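Local coordinates for nonsense-mediated mRNA decay protein 2 (PDB 4LUN) that takes part in the nonsense-mediated decay of mRNAs carrying premature stop codons, this piece being its N-terminal MIF4G domain built of helical HEAT-type repeats, at residues 31-34 / 35-38. Sequence-based numbering, arbitrary orientation.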
ATOM      1  N   ASP A  31      -2.721 -31.136 -18.773  1.00 30.15           N
ATOM      2  CA  ASP A  31      -2.461 -30.591 -20.107  1.00 25.78           C
ATOM      3  C   ASP A  31      -1.194 -29.752 -20.054  1.00 29.14           C
ATOM      4  O   ASP A  31      -1.197 -28.657 -19.488  1.00 30.21           O
ATOM      5  CB  ASP A  31      -3.650 -29.730 -20.535  1.00 25.88           C
ATOM      6  CG  ASP A  31      -3.537 -29.207 -21.968  1.00 29.28           C
ATOM      7  OD1 ASP A  31      -2.429 -29.211 -22.544  1.00 23.60           O
ATOM      8  OD2 ASP A  31      -4.572 -28.775 -22.517  1.00 32.07           O
ATOM      9  N   SER A  32      -0.110 -30.265 -20.629  1.00 25.07           N
ATOM     10  CA  SER A  32       1.160 -29.543 -20.627  1.00 28.65           C
ATOM     11  C   SER A  32       1.486 -28.961 -21.996  1.00 28.03           C
ATOM     12  O   SER A  32       2.609 -28.515 -22.237  1.00 31.83           O
ATOM     13  CB  SER A  32       2.307 -30.441 -20.147  1.00 32.62           C
ATOM     14  OG  SER A  32       2.536 -31.513 -21.040  1.00 38.58           O
ATOM     15  N   SER A  33       0.498 -28.948 -22.885  1.00 24.07           N
ATOM     16  CA  SER A  33       0.714 -28.490 -24.255  1.00 20.15           C
ATOM     17  C   SER A  33       1.109 -27.019 -24.323  1.00 22.91           C
ATOM     18  O   SER A  33       0.735 -26.216 -23.459  1.00 21.24           O
ATOM     19  CB  SER A  33      -0.542 -28.714 -25.098  1.00 22.04           C
ATOM     20  OG  SER A  33      -1.565 -27.822 -24.703  1.00 19.16           O
ATOM     21  N   ILE A  34       1.857 -26.669 -25.364  1.00 19.29           N
ATOM     22  CA  ILE A  34       2.271 -25.289 -25.574  1.00 16.80           C
ATOM     23  C   ILE A  34       1.045 -24.384 -25.730  1.00 22.55           C
ATOM     24  O   ILE A  34       0.990 -23.307 -25.134  1.00 21.58           O
ATOM     25  CB  ILE A  34       3.202 -25.139 -26.785  1.00 18.74           C
ATOM     26  CG1 ILE A  34       4.514 -25.902 -26.568  1.00 24.18           C
ATOM     27  CG2 ILE A  34       3.465 -23.671 -27.078  1.00 21.50           C
ATOM     28  CD1 ILE A  34       5.265 -25.506 -25.310  1.00 22.69           C
ATOM     29  N   LYS A  35       0.057 -24.833 -26.507  1.00 18.04           N
ATOM     30  CA  LYS A  35      -1.161 -24.047 -26.709  1.00 19.47           C
ATOM     31  C   LYS A  35      -1.848 -23.728 -25.383  1.00 20.73           C
ATOM     32  O   LYS A  35      -2.218 -22.577 -25.130  1.00 20.52           O
ATOM     33  CB  LYS A  35      -2.134 -24.772 -27.651  1.00 19.11           C
ATOM     34  CG  LYS A  35      -3.407 -23.992 -27.967  1.00 25.23           C
ATOM     35  CD  LYS A  35      -4.096 -24.546 -29.229  1.00 28.31           C
ATOM     36  CE  LYS A  35      -5.084 -25.663 -28.912  1.00 28.85           C
ATOM     37  NZ  LYS A  35      -5.644 -26.288 -30.171  1.00 23.34           N
ATOM     38  N   ARG A  36      -1.977 -24.735 -24.525  1.00 20.50           N
ATOM     39  CA  ARG A  36      -2.673 -24.565 -23.248  1.00 20.37           C
ATOM     40  C   ARG A  36      -1.927 -23.594 -22.349  1.00 26.42           C
ATOM     41  O   ARG A  36      -2.534 -22.738 -21.693  1.00 23.83           O
ATOM     42  CB  ARG A  36      -2.816 -25.902 -22.518  1.00 23.20           C
ATOM     43  CG  ARG A  36      -3.796 -25.849 -21.355  1.00 29.12           C
ATOM     44  CD  ARG A  36      -5.181 -25.515 -21.867  1.00 31.67           C
ATOM     45  NE  ARG A  36      -6.137 -25.263 -20.793  1.00 37.71           N
ATOM     46  CZ  ARG A  36      -6.863 -26.209 -20.209  1.00 40.21           C
ATOM     47  NH1 ARG A  36      -6.733 -27.476 -20.587  1.00 33.15           N
ATOM     48  NH2 ARG A  36      -7.716 -25.891 -19.246  1.00 42.41           N
ATOM     49  N   ASN A  37      -0.606 -23.735 -22.317  1.00 20.53           N
ATOM     50  CA  ASN A  37       0.211 -22.963 -21.390  1.00 28.91           C
ATOM     51  C   ASN A  37       0.386 -21.526 -21.852  1.00 30.07           C
ATOM     52  O   ASN A  37       0.363 -20.608 -21.042  1.00 27.97           O
ATOM     53  CB  ASN A  37       1.563 -23.640 -21.155  1.00 27.81           C
ATOM     54  CG  ASN A  37       1.440 -24.944 -20.372  1.00 34.27           C
ATOM     55  OD1 ASN A  37       0.882 -24.976 -19.276  1.00 42.60           O
ATOM     56  ND2 ASN A  37       1.954 -26.027 -20.944  1.00 41.20           N
ATOM     57  N   THR A  38       0.561 -21.321 -23.154  1.00 27.75           N
ATOM     58  CA  THR A  38       0.603 -19.961 -23.674  1.00 23.90           C
ATOM     59  C   THR A  38      -0.779 -19.316 -23.593  1.00 29.97           C
ATOM     60  O   THR A  38      -0.892 -18.099 -23.451  1.00 31.52           O
ATOM     61  CB  THR A  38       1.121 -19.901 -25.126  1.00 26.32           C
ATOM     62  OG1 THR A  38       0.333 -20.761 -25.952  1.00 25.22           O
ATOM     63  CG2 THR A  38       2.564 -20.331 -25.194  1.00 27.99           C
TER
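Asp31 lies across the side chain of Arg36 at about a right angle, and its two carboxylate oxygens do different jobs. OD2 takes Arg36 NH1 on its anti side at 3.2 Å, 28° out of the carboxylate plane, a salt bridge in the guanidinium plane, with the carboxylate turned 75° from it. With CG of Arg36 anti to the backbone N (chi1 -167°), CG lies against the carboxylate, and a bend at chi2 carries the guanidinium round to OD2; NE and NH2 go on to Asp59 and Glu62, so three acidic residues share this guanidinium. OD1 faces back into the loop, gripping Ser33 N at 3.0 Å and, through its syn lone pair, Ser33 OG at 2.7 Å. With its hydroxyl hydrogen given to Asp31, Ser33 OG accepts from Arg36 N at 3.1 Å. An alanine in place of Asp31 would probably leave the Ser33 hydroxyl free to turn away from the helix end and NH1 without this carboxylate. At the next residue, Ile34 O receives both Thr38 N and Thr38 OG1 from one turn further along the helix, each at 2.8 Å. The tight side continues at Asn37, buried against Leu65 and Tyr68, whereas Lys35 is the loose side, touching its neighbours mainly through CB; Ile34, though exposed, rests on Tyr68. Asx turn and serine N-cap thus run together at the surface, starting helix 34-44 of the MIF4G domain.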